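Local coordinates for WA352 (Oryza sativa subsp. indica, PDB 5ZT3), which is linked to cytoplasmic male sterility in rice as a mitochondrial protein, represented here by its largely helical C-terminal DUF8018 part, at residues E22-D27 and D77-G82; R84-P89 and W119-R124; Q30-R35 and D57-K62; R34-T39 and T91-E96. All blocks are in the same frame, centred on the assembly; numbering follows the deposited sequence.

Interaction 1: residues E22-D27 and D77-G82; sequences EIIGGD and DWMGWG
I24 and M79 lie side by side and point the same way where a type I' beta turn, I24 to D27, sits against the short helix 78-81. The turn belongs to the loop before helix 29-37. I24 offers CG2, the branch anti to its backbone N, and the M79 methyl CE comes alongside at 3.8 Å from it. The methionine chain starts out away from the turn; bends at chi2 (-54°) and chi3 (-69°) curl its methyl back to the isoleucine. Beside this apolar pair the fit is made by backbone. G25 N donates to M79 O at 2.9 Å, from well above the carbonyl plane and at a bent N-H angle of 131°. Water 1 accepts a hydrogen bond from G26 N and donates to the same M79 O, which is therefore gripped twice. G25 CA also rests on W78 O at 3.5 Å, a CA-H...O contact.

Both glycines have the positive phi the turn needs. A side chain on G25 would also come close to W78 O; at G26, one would run into the preceding carbonyl and press on G80 O. W78 turns the other way: its indole packs on M69 and A70 of helix 45-72 and hydrogen-bonds through NE1 to H73, so the short helix has separate partners on the two sides. At the start of helix 78-81, D77 is the N-cap, and its OD1 accepts a weak bond from G80 N, 3.0 Å away.

Interaction 2: residues R84-P89 and W119-R124; sequences RALDNP and WRLVER
R124 and L121, one turn apart on helix 116-124, both meet the A85-L86 part of the loop that follows helix 78-81, a loop-on-helix packing within the all-helical DUF8018 fold. The apolar contacts come first. L86 and L121 cross at a slant and touch through their methyls, CD2 of L86 to CD2 of L121 at 3.8 Å. I65 of helix 45-72 and M104 of helix 98-111 border both leucines, so the pair lies where loop and three helices converge. A85 CB meets R124 CB at 3.9 Å, methyl against the root of the arginine chain.

The direct polar contact is a single hydrogen bond. The R124 chain is extended from CG to NE (chi2 -178°), which carries the guanidinium past the A85 carbonyl. NH1 then donates to A85 O at 2.9 Å along a fairly straight line, 164° at the hydrogen, with the oxygen close to the guanidinium plane. R124 CD passes only 3.1 Å from that same A85 O, so the carbonyl is met by both the aliphatic part and the charged end of one side chain.

Water 2 adds an indirect link: it accepts from R124 NH1 and lies within hydrogen-bonding distance of L86 O.

Within the loop there is a salt bridge. R84 grips D87 side-on with two nitrogens, and its NH1 has a further partner in D27. R84 NE reaches D87 OD1 at 3.0 Å, and NH2 meets the syn lone pair of OD2, also at 3.0 Å.

Interaction 3: residues Q30-R35 and D57-K62; sequences QSIQRR and DLFELK
I32 carries the tight part of this contact, pushing its side chain from helix 29-37 toward F59, L58 and K62 of helix 45-72. The short axes of 30-35 and 57-62 come within 9.8 Å and run at 127° to each other, a steep helix-helix crossing. I32 CD1 comes to the edge of the F59 ring, 3.8 Å from F59 CD1, the two side chains crossing at about a right angle. The other isoleucine branch, CG2, stands anti to the backbone N and meets L58 CD1 at 3.9 Å. From the third side K62, extended beyond CG, reaches toward I32 tip to tip, with its NZ 3.8 Å from I32 CD1. With an alanine here, the F59 edge and the L58 methyl would probably lose their common partner, and the end of the K62 chain would lose the methyl it rests against.

R35 forms the looser, partly exposed side, meeting 57-62 only through NH1, 3.9 Å from K62 NZ. One face of its guanidinium lies over S31 O. No hydrogen bond joins the two segments, but the same two acids gather both cations: R35 NH2 pairs with D27 OD1 and NH1 with E95 OE1, while K62 NZ has salt bridges to D27 OD2 and E95 OE2. The chemistry thus implies an apolar wedge next to a charged cluster, in which two carboxylates probably offset the cost of burying the lysine.

Interaction 4: residues R34-T39 and T91-E96; sequences RRLLGT and TATGEE
L36 and T93 touch where the C-terminal end of helix 29-37 faces an ST turn in the loop before helix 98-111. T93 CG2 lies 3.9 Å from L36 CA and beside R35 O, while L36 reaches past it with CD2 to the aliphatic E95 CG, 3.9 Å away, the two side chains crossing at about a right angle. In the same shell R35 NH1 forms a salt bridge with E95 OE1. Its modelled length of 2.5 Å is short and its exact value doubtful, but guanidinium and carboxylate are nearly coplanar, 25° apart. R35 NH2 has a salt bridge of its own, to D27 OD1. Water 3 bridges the backbones by donating to R35 O and T93 O. A leucine in place of R35 would probably leave E95 OE1 without its charged mate and D27 with one cation fewer.

Further out, K62 holds the carboxylate and two hydroxyls fix the E95 backbone. The second oxygen of E95, OE2, pairs with K62 of helix 45-72, so the acid ties two helices to the loop. T93 OG1 sits between its backbone N and carbonyl carbon (chi1 63°), which places it to accept from E95 N at 3.0 Å, closing the ST turn. G94, with positive phi, carries the chain through the bend. Behind it T91 OG1 donates to E95 O at 2.8 Å, tilted 32° from the carbonyl plane.

Interaction 3 is the most central of the four and, with interaction 2, is mostly buried; interactions 1 and 4 are partly buried. Interaction 1 is mostly backbone against backbone, interaction 4 a salt bridge with some packing; 1, 2 and 4 each have a bridging water, whereas interaction 3 has no direct hydrogen bond. Interactions 3 and 4 both use helix 29-37, one face turned to helix 45-72 and its end to the 91-96 loop. A charged network runs through the set: D27 of interaction 1 meets K62 of interaction 3 and R84 of interaction 2. Interaction 2 is tied to interaction 4 by N88, probably hydrogen-bonded to G94 and E96, and to interaction 1 by A85 packing on W78.

Interaction 1: residues E22-D27 and D77-G82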
# COMPACT_ATOMS: atom_id res chain seq x y z
N GLU A 22 6.53 11.70 -2.84
CA GLU A 22 7.45 10.67 -3.30
C GLU A 22 6.69 9.40 -3.66
O GLU A 22 5.87 8.91 -2.87
CB GLU A 22 8.49 10.36 -2.23
CG GLU A 22 9.46 9.28 -2.67
CD GLU A 22 10.59 9.05 -1.69
OE1 GLU A 22 10.69 9.80 -0.70
OE2 GLU A 22 11.39 8.11 -1.91
N ILE A 23 6.96 8.86 -4.84
CA ILE A 23 6.25 7.70 -5.36
C ILE A 23 7.07 6.45 -5.10
O ILE A 23 8.24 6.36 -5.51
CB ILE A 23 5.93 7.86 -6.85
CG1 ILE A 23 5.00 9.06 -7.06
CG2 ILE A 23 5.30 6.58 -7.39
CD1 ILE A 23 4.62 9.30 -8.52
N ILE A 24 6.47 5.47 -4.42
CA ILE A 24 7.05 4.15 -4.21
C ILE A 24 5.98 3.12 -4.53
O ILE A 24 4.85 3.22 -4.02
CB ILE A 24 7.54 3.98 -2.76
CG1 ILE A 24 8.60 5.03 -2.41
CG2 ILE A 24 8.06 2.56 -2.54
CD1 ILE A 24 8.98 5.06 -0.96
N GLY A 25 6.31 2.13 -5.36
CA GLY A 25 5.33 1.13 -5.72
C GLY A 25 4.15 1.66 -6.50
O GLY A 25 3.13 0.98 -6.61
N GLY A 26 4.26 2.87 -7.05
CA GLY A 26 3.16 3.47 -7.77
C GLY A 26 2.21 4.29 -6.94
O GLY A 26 1.21 4.77 -7.48
N ASP A 27 2.49 4.47 -5.65
CA ASP A 27 1.67 5.32 -4.79
C ASP A 27 2.54 6.36 -4.11
O ASP A 27 3.76 6.24 -4.02
CB ASP A 27 0.95 4.52 -3.69
CG ASP A 27 -0.41 4.02 -4.12
OD1 ASP A 27 -0.82 4.30 -5.26
OD2 ASP A 27 -1.08 3.37 -3.30
N ASP A 77 7.24 -6.68 -10.30
CA ASP A 77 7.61 -5.26 -10.35
C ASP A 77 7.04 -4.55 -9.11
O ASP A 77 6.11 -3.75 -9.18
CB ASP A 77 7.17 -4.62 -11.65
CG ASP A 77 7.81 -3.26 -11.88
OD1 ASP A 77 8.48 -2.75 -10.95
OD2 ASP A 77 7.62 -2.69 -12.97
N TRP A 78 7.66 -4.87 -7.98
CA TRP A 78 7.20 -4.36 -6.69
C TRP A 78 7.47 -2.87 -6.53
O TRP A 78 6.57 -2.10 -6.16
CB TRP A 78 7.80 -5.22 -5.56
CG TRP A 78 7.01 -6.47 -5.47
CD1 TRP A 78 7.33 -7.70 -5.98
CD2 TRP A 78 5.71 -6.58 -4.93
NE1 TRP A 78 6.29 -8.58 -5.76
CE2 TRP A 78 5.29 -7.91 -5.11
CE3 TRP A 78 4.86 -5.69 -4.27
CZ2 TRP A 78 4.04 -8.36 -4.69
CZ3 TRP A 78 3.62 -6.13 -3.85
CH2 TRP A 78 3.22 -7.45 -4.06
N MET A 79 8.68 -2.42 -6.86
CA MET A 79 8.99 -1.00 -6.72
C MET A 79 8.22 -0.14 -7.72
O MET A 79 8.01 1.05 -7.46
CB MET A 79 10.50 -0.75 -6.81
CG MET A 79 11.29 -1.39 -5.68
SD MET A 79 10.69 -0.91 -4.03
CE MET A 79 11.14 0.81 -3.98
N GLY A 80 7.79 -0.70 -8.85
CA GLY A 80 7.04 0.08 -9.81
C GLY A 80 5.53 0.03 -9.63
O GLY A 80 4.86 1.05 -9.79
N TRP A 81 5.00 -1.13 -9.27
CA TRP A 81 3.56 -1.36 -9.28
C TRP A 81 3.05 -2.06 -8.02
O TRP A 81 1.87 -2.42 -7.97
CB TRP A 81 3.17 -2.18 -10.52
CG TRP A 81 3.42 -1.48 -11.81
CD1 TRP A 81 4.48 -1.67 -12.66
CD2 TRP A 81 2.60 -0.48 -12.41
NE1 TRP A 81 4.36 -0.84 -13.75
CE2 TRP A 81 3.21 -0.10 -13.62
CE3 TRP A 81 1.40 0.14 -12.03
CZ2 TRP A 81 2.67 0.87 -14.46
CZ3 TRP A 81 0.86 1.10 -12.87
CH2 TRP A 81 1.49 1.45 -14.07
N GLY A 82 3.89 -2.22 -7.00
CA GLY A 82 3.50 -2.99 -5.84
C GLY A 82 2.30 -2.45 -5.10
O GLY A 82 1.53 -3.22 -4.51
O HOH W 1 6.91 3.72 -8.22

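Interaction 2: residues R84-P89 and W119-R124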
# COMPACT_ATOMS: atom_id res chain seq x y z
N ARG A 84 -0.44 -1.34 -6.19
CA ARG A 84 -1.68 -1.86 -6.76
C ARG A 84 -1.99 -3.25 -6.24
O ARG A 84 -3.17 -3.61 -6.09
CB ARG A 84 -1.61 -1.86 -8.29
CG ARG A 84 -1.46 -0.47 -8.92
CD ARG A 84 -2.72 0.40 -8.85
NE ARG A 84 -3.10 0.73 -7.48
CZ ARG A 84 -2.50 1.66 -6.73
NH1 ARG A 84 -1.49 2.37 -7.21
NH2 ARG A 84 -2.90 1.86 -5.48
N ALA A 85 -0.97 -4.04 -5.92
CA ALA A 85 -1.20 -5.37 -5.38
C ALA A 85 -1.73 -5.33 -3.95
O ALA A 85 -2.16 -6.37 -3.45
CB ALA A 85 0.08 -6.21 -5.46
N LEU A 86 -1.72 -4.17 -3.31
CA LEU A 86 -2.21 -4.03 -1.94
C LEU A 86 -3.60 -3.39 -1.87
O LEU A 86 -4.12 -3.19 -0.76
CB LEU A 86 -1.20 -3.25 -1.10
CG LEU A 86 0.19 -3.88 -1.05
CD1 LEU A 86 1.13 -3.05 -0.19
CD2 LEU A 86 0.14 -5.30 -0.53
N ASP A 87 -4.20 -3.08 -3.01
CA ASP A 87 -5.57 -2.58 -3.03
C ASP A 87 -6.53 -3.65 -2.50
O ASP A 87 -6.23 -4.85 -2.49
CB ASP A 87 -6.00 -2.27 -4.46
CG ASP A 87 -5.26 -1.09 -5.08
OD1 ASP A 87 -5.22 -1.01 -6.33
OD2 ASP A 87 -4.73 -0.24 -4.33
N ASN A 88 -7.73 -3.22 -2.11
CA ASN A 88 -8.78 -4.15 -1.70
C ASN A 88 -10.05 -3.80 -2.46
O ASN A 88 -10.62 -2.71 -2.24
CB ASN A 88 -9.02 -4.08 -0.19
CG ASN A 88 -9.96 -5.17 0.31
OD1 ASN A 88 -10.84 -5.63 -0.42
ND2 ASN A 88 -9.76 -5.61 1.55
N PRO A 89 -10.55 -4.69 -3.33
CA PRO A 89 -11.74 -4.37 -4.13
C PRO A 89 -13.02 -4.30 -3.34
O PRO A 89 -14.04 -3.85 -3.89
CB PRO A 89 -11.81 -5.52 -5.15
CG PRO A 89 -10.53 -6.24 -5.05
CD PRO A 89 -9.97 -5.99 -3.69
N TRP A 119 2.36 -15.70 -1.28
CA TRP A 119 1.77 -16.28 -2.49
C TRP A 119 0.58 -15.46 -2.99
O TRP A 119 0.40 -15.30 -4.20
CB TRP A 119 1.40 -17.74 -2.24
CG TRP A 119 2.60 -18.58 -2.32
CD1 TRP A 119 3.24 -19.21 -1.30
CD2 TRP A 119 3.36 -18.84 -3.50
NE1 TRP A 119 4.35 -19.87 -1.78
CE2 TRP A 119 4.43 -19.67 -3.13
CE3 TRP A 119 3.21 -18.49 -4.85
CZ2 TRP A 119 5.37 -20.12 -4.05
CZ3 TRP A 119 4.14 -18.95 -5.75
CH2 TRP A 119 5.21 -19.76 -5.35
N ARG A 120 -0.23 -14.94 -2.08
CA ARG A 120 -1.32 -14.08 -2.51
C ARG A 120 -0.81 -12.86 -3.26
O ARG A 120 -1.34 -12.51 -4.32
CB ARG A 120 -2.16 -13.68 -1.30
CG ARG A 120 -3.35 -12.83 -1.64
CD ARG A 120 -4.31 -12.70 -0.48
NE ARG A 120 -5.03 -13.94 -0.22
CZ ARG A 120 -4.85 -14.71 0.85
NH1 ARG A 120 -5.56 -15.82 0.99
NH2 ARG A 120 -3.97 -14.37 1.78
N LEU A 121 0.25 -12.24 -2.75
CA LEU A 121 0.79 -11.03 -3.38
C LEU A 121 1.51 -11.35 -4.68
O LEU A 121 1.42 -10.58 -5.64
CB LEU A 121 1.67 -10.28 -2.38
CG LEU A 121 0.93 -9.75 -1.16
CD1 LEU A 121 1.88 -8.94 -0.31
CD2 LEU A 121 -0.25 -8.91 -1.62
N VAL A 122 2.24 -12.47 -4.74
CA VAL A 122 2.87 -12.90 -5.99
C VAL A 122 1.83 -12.99 -7.10
O VAL A 122 2.08 -12.57 -8.24
CB VAL A 122 3.60 -14.24 -5.80
CG1 VAL A 122 3.87 -14.92 -7.15
CG2 VAL A 122 4.90 -14.01 -5.05
N GLU A 123 0.67 -13.55 -6.79
CA GLU A 123 -0.35 -13.74 -7.82
C GLU A 123 -0.95 -12.41 -8.28
O GLU A 123 -1.27 -12.26 -9.46
CB GLU A 123 -1.43 -14.70 -7.30
CG GLU A 123 -2.58 -14.95 -8.28
CD GLU A 123 -2.11 -15.50 -9.62
OE1 GLU A 123 -1.08 -16.20 -9.65
OE2 GLU A 123 -2.77 -15.22 -10.64
N ARG A 124 -1.06 -11.43 -7.38
CA ARG A 124 -1.70 -10.16 -7.71
C ARG A 124 -0.82 -9.25 -8.56
O ARG A 124 -1.34 -8.53 -9.42
CB ARG A 124 -2.02 -9.40 -6.42
CG ARG A 124 -3.15 -9.95 -5.61
CD ARG A 124 -3.37 -9.06 -4.41
NE ARG A 124 -4.40 -9.56 -3.51
CZ ARG A 124 -4.68 -9.00 -2.34
NH1 ARG A 124 -4.00 -7.93 -1.93
NH2 ARG A 124 -5.63 -9.51 -1.57
O HOH W 2 -4.28 -5.98 0.36

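Interaction 3: residues Q30-R35 and D57-K62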
# COMPACT_ATOMS: atom_id res chain seq x y z
N GLN A 30 0.17 11.48 -1.15
CA GLN A 30 -0.85 12.30 -1.78
C GLN A 30 -1.83 11.47 -2.59
O GLN A 30 -3.05 11.73 -2.57
CB GLN A 30 -0.21 13.38 -2.64
CG GLN A 30 0.31 14.57 -1.84
CD GLN A 30 1.00 15.59 -2.72
OE1 GLN A 30 1.47 15.27 -3.82
NE2 GLN A 30 1.06 16.83 -2.25
N SER A 31 -1.35 10.46 -3.32
CA SER A 31 -2.27 9.67 -4.13
C SER A 31 -3.19 8.84 -3.25
O SER A 31 -4.38 8.67 -3.57
CB SER A 31 -1.53 8.83 -5.17
OG SER A 31 -0.88 7.71 -4.59
N ILE A 32 -2.69 8.33 -2.12
CA ILE A 32 -3.54 7.61 -1.18
C ILE A 32 -4.56 8.56 -0.56
O ILE A 32 -5.74 8.21 -0.41
CB ILE A 32 -2.70 6.89 -0.12
CG1 ILE A 32 -1.85 5.81 -0.78
CG2 ILE A 32 -3.57 6.32 0.99
CD1 ILE A 32 -0.73 5.29 0.12
N GLN A 33 -4.12 9.76 -0.20
CA GLN A 33 -5.06 10.73 0.36
C GLN A 33 -6.19 11.04 -0.61
O GLN A 33 -7.36 11.11 -0.21
CB GLN A 33 -4.31 12.01 0.72
CG GLN A 33 -5.18 13.06 1.36
CD GLN A 33 -4.40 14.29 1.73
OE1 GLN A 33 -3.27 14.49 1.29
NE2 GLN A 33 -5.00 15.13 2.56
N ARG A 34 -5.86 11.20 -1.89
CA ARG A 34 -6.88 11.43 -2.90
C ARG A 34 -7.87 10.27 -2.97
O ARG A 34 -9.09 10.48 -3.08
CB ARG A 34 -6.19 11.65 -4.25
CG ARG A 34 -7.09 11.94 -5.44
CD ARG A 34 -6.28 12.57 -6.57
NE ARG A 34 -5.32 11.65 -7.19
CZ ARG A 34 -4.01 11.67 -6.96
NH1 ARG A 34 -3.48 12.56 -6.13
NH2 ARG A 34 -3.22 10.79 -7.58
N ARG A 35 -7.38 9.03 -2.89
CA ARG A 35 -8.28 7.89 -2.90
C ARG A 35 -9.16 7.86 -1.65
O ARG A 35 -10.36 7.58 -1.74
CB ARG A 35 -7.52 6.57 -3.11
CG ARG A 35 -6.99 6.41 -4.52
CD ARG A 35 -6.07 5.21 -4.65
NE ARG A 35 -4.77 5.65 -5.13
CZ ARG A 35 -3.63 5.33 -4.54
NH1 ARG A 35 -3.65 4.55 -3.47
NH2 ARG A 35 -2.48 5.78 -5.03
N ASP A 57 -0.09 6.88 7.40
CA ASP A 57 0.04 5.59 8.07
C ASP A 57 -0.04 4.44 7.07
O ASP A 57 0.75 3.48 7.15
CB ASP A 57 -1.07 5.43 9.12
CG ASP A 57 -0.84 6.28 10.36
OD1 ASP A 57 0.24 6.89 10.49
OD2 ASP A 57 -1.75 6.32 11.22
N LEU A 58 -0.96 4.53 6.12
CA LEU A 58 -1.08 3.49 5.11
C LEU A 58 0.18 3.41 4.26
O LEU A 58 0.71 2.32 4.00
CB LEU A 58 -2.30 3.74 4.22
CG LEU A 58 -3.68 3.51 4.84
CD1 LEU A 58 -4.74 4.06 3.90
CD2 LEU A 58 -3.92 2.05 5.15
N PHE A 59 0.70 4.57 3.83
CA PHE A 59 1.84 4.57 2.92
C PHE A 59 3.06 3.95 3.57
O PHE A 59 3.76 3.14 2.95
CB PHE A 59 2.15 5.99 2.47
CG PHE A 59 3.23 6.08 1.42
CD1 PHE A 59 3.03 5.56 0.15
CD2 PHE A 59 4.44 6.70 1.69
CE1 PHE A 59 4.02 5.63 -0.82
CE2 PHE A 59 5.43 6.78 0.72
CZ PHE A 59 5.21 6.26 -0.53
N GLU A 60 3.35 4.32 4.82
CA GLU A 60 4.52 3.78 5.49
C GLU A 60 4.46 2.26 5.56
O GLU A 60 5.46 1.57 5.33
CB GLU A 60 4.65 4.39 6.88
CG GLU A 60 5.84 3.85 7.67
CD GLU A 60 6.32 4.81 8.74
OE1 GLU A 60 5.48 5.58 9.27
OE2 GLU A 60 7.53 4.80 9.06
N LEU A 61 3.28 1.72 5.86
CA LEU A 61 3.13 0.26 5.92
C LEU A 61 3.24 -0.37 4.54
O LEU A 61 3.88 -1.42 4.38
CB LEU A 61 1.78 -0.09 6.55
CG LEU A 61 1.78 -0.49 8.02
CD1 LEU A 61 0.39 -0.82 8.42
CD2 LEU A 61 2.68 -1.68 8.25
N LYS A 62 2.59 0.23 3.54
CA LYS A 62 2.69 -0.31 2.19
C LYS A 62 4.14 -0.38 1.74
O LYS A 62 4.55 -1.36 1.12
CB LYS A 62 1.92 0.57 1.22
CG LYS A 62 0.43 0.46 1.30
CD LYS A 62 -0.15 1.20 0.11
CE LYS A 62 -1.62 1.40 0.28
NZ LYS A 62 -2.19 1.94 -0.98

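Interaction 4: residues R34-T39 and T91-E96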
# COMPACT_ATOMS: atom_id res chain seq x y z
N ARG A 34 -5.86 11.20 -1.89
CA ARG A 34 -6.88 11.43 -2.90
C ARG A 34 -7.87 10.27 -2.97
O ARG A 34 -9.09 10.48 -3.08
CB ARG A 34 -6.19 11.65 -4.25
CG ARG A 34 -7.09 11.94 -5.44
CD ARG A 34 -6.28 12.57 -6.57
NE ARG A 34 -5.32 11.65 -7.19
CZ ARG A 34 -4.01 11.67 -6.96
NH1 ARG A 34 -3.48 12.56 -6.13
NH2 ARG A 34 -3.22 10.79 -7.58
N ARG A 35 -7.38 9.03 -2.89
CA ARG A 35 -8.28 7.89 -2.90
C ARG A 35 -9.16 7.86 -1.65
O ARG A 35 -10.36 7.58 -1.74
CB ARG A 35 -7.52 6.57 -3.11
CG ARG A 35 -6.99 6.41 -4.52
CD ARG A 35 -6.07 5.21 -4.65
NE ARG A 35 -4.77 5.65 -5.13
CZ ARG A 35 -3.63 5.33 -4.54
NH1 ARG A 35 -3.65 4.55 -3.47
NH2 ARG A 35 -2.48 5.78 -5.03
N LEU A 36 -8.59 8.17 -0.48
CA LEU A 36 -9.39 8.21 0.74
C LEU A 36 -10.48 9.26 0.67
O LEU A 36 -11.58 9.07 1.20
CB LEU A 36 -8.50 8.44 1.97
CG LEU A 36 -7.49 7.34 2.26
CD1 LEU A 36 -6.60 7.74 3.43
CD2 LEU A 36 -8.23 6.04 2.55
N LEU A 37 -10.19 10.40 0.02
CA LEU A 37 -11.19 11.45 -0.12
C LEU A 37 -12.33 11.06 -1.06
O LEU A 37 -13.43 11.60 -0.93
CB LEU A 37 -10.51 12.75 -0.56
CG LEU A 37 -9.68 13.44 0.52
CD1 LEU A 37 -8.79 14.52 -0.08
CD2 LEU A 37 -10.57 14.04 1.60
N GLY A 38 -12.10 10.13 -1.98
CA GLY A 38 -13.20 9.60 -2.78
C GLY A 38 -13.84 10.67 -3.65
O GLY A 38 -13.17 11.41 -4.37
N THR A 39 -15.16 10.77 -3.56
CA THR A 39 -15.92 11.75 -4.33
C THR A 39 -16.02 13.10 -3.62
O THR A 39 -16.72 13.99 -4.12
CB THR A 39 -17.32 11.21 -4.64
OG1 THR A 39 -18.02 10.99 -3.40
CG2 THR A 39 -17.23 9.90 -5.39
N THR A 91 -13.43 -2.68 -0.23
CA THR A 91 -13.56 -1.52 0.63
C THR A 91 -14.10 -0.32 -0.14
O THR A 91 -14.07 -0.28 -1.37
CB THR A 91 -12.22 -1.15 1.28
OG1 THR A 91 -11.33 -0.65 0.27
CG2 THR A 91 -11.59 -2.36 1.96
N ALA A 92 -14.59 0.67 0.60
CA ALA A 92 -15.23 1.82 -0.02
C ALA A 92 -14.25 2.60 -0.89
O ALA A 92 -14.60 3.05 -1.99
CB ALA A 92 -15.83 2.73 1.05
N THR A 93 -13.01 2.77 -0.42
CA THR A 93 -12.01 3.54 -1.14
C THR A 93 -11.13 2.70 -2.05
O THR A 93 -10.44 3.25 -2.91
CB THR A 93 -11.08 4.24 -0.14
OG1 THR A 93 -10.37 3.25 0.61
CG2 THR A 93 -11.88 5.16 0.79
N GLY A 94 -11.13 1.38 -1.87
CA GLY A 94 -10.16 0.52 -2.53
C GLY A 94 -8.86 0.36 -1.77
O GLY A 94 -8.04 -0.49 -2.16
N GLU A 95 -8.63 1.14 -0.72
CA GLU A 95 -7.47 0.95 0.13
C GLU A 95 -7.71 -0.21 1.09
O GLU A 95 -8.84 -0.47 1.52
CB GLU A 95 -7.19 2.21 0.94
CG GLU A 95 -6.66 3.38 0.13
CD GLU A 95 -5.27 3.12 -0.44
OE1 GLU A 95 -4.99 3.55 -1.58
OE2 GLU A 95 -4.45 2.49 0.26
N GLU A 96 -6.64 -0.91 1.42
CA GLU A 96 -6.71 -1.98 2.40
C GLU A 96 -6.85 -1.39 3.80
O GLU A 96 -6.43 -0.27 4.08
CB GLU A 96 -5.46 -2.85 2.31
CG GLU A 96 -5.48 -4.12 3.14
CD GLU A 96 -6.68 -5.00 2.83
OE1 GLU A 96 -7.76 -4.75 3.40
OE2 GLU A 96 -6.54 -5.96 2.03
O HOH W 3 -11.57 6.15 -3.85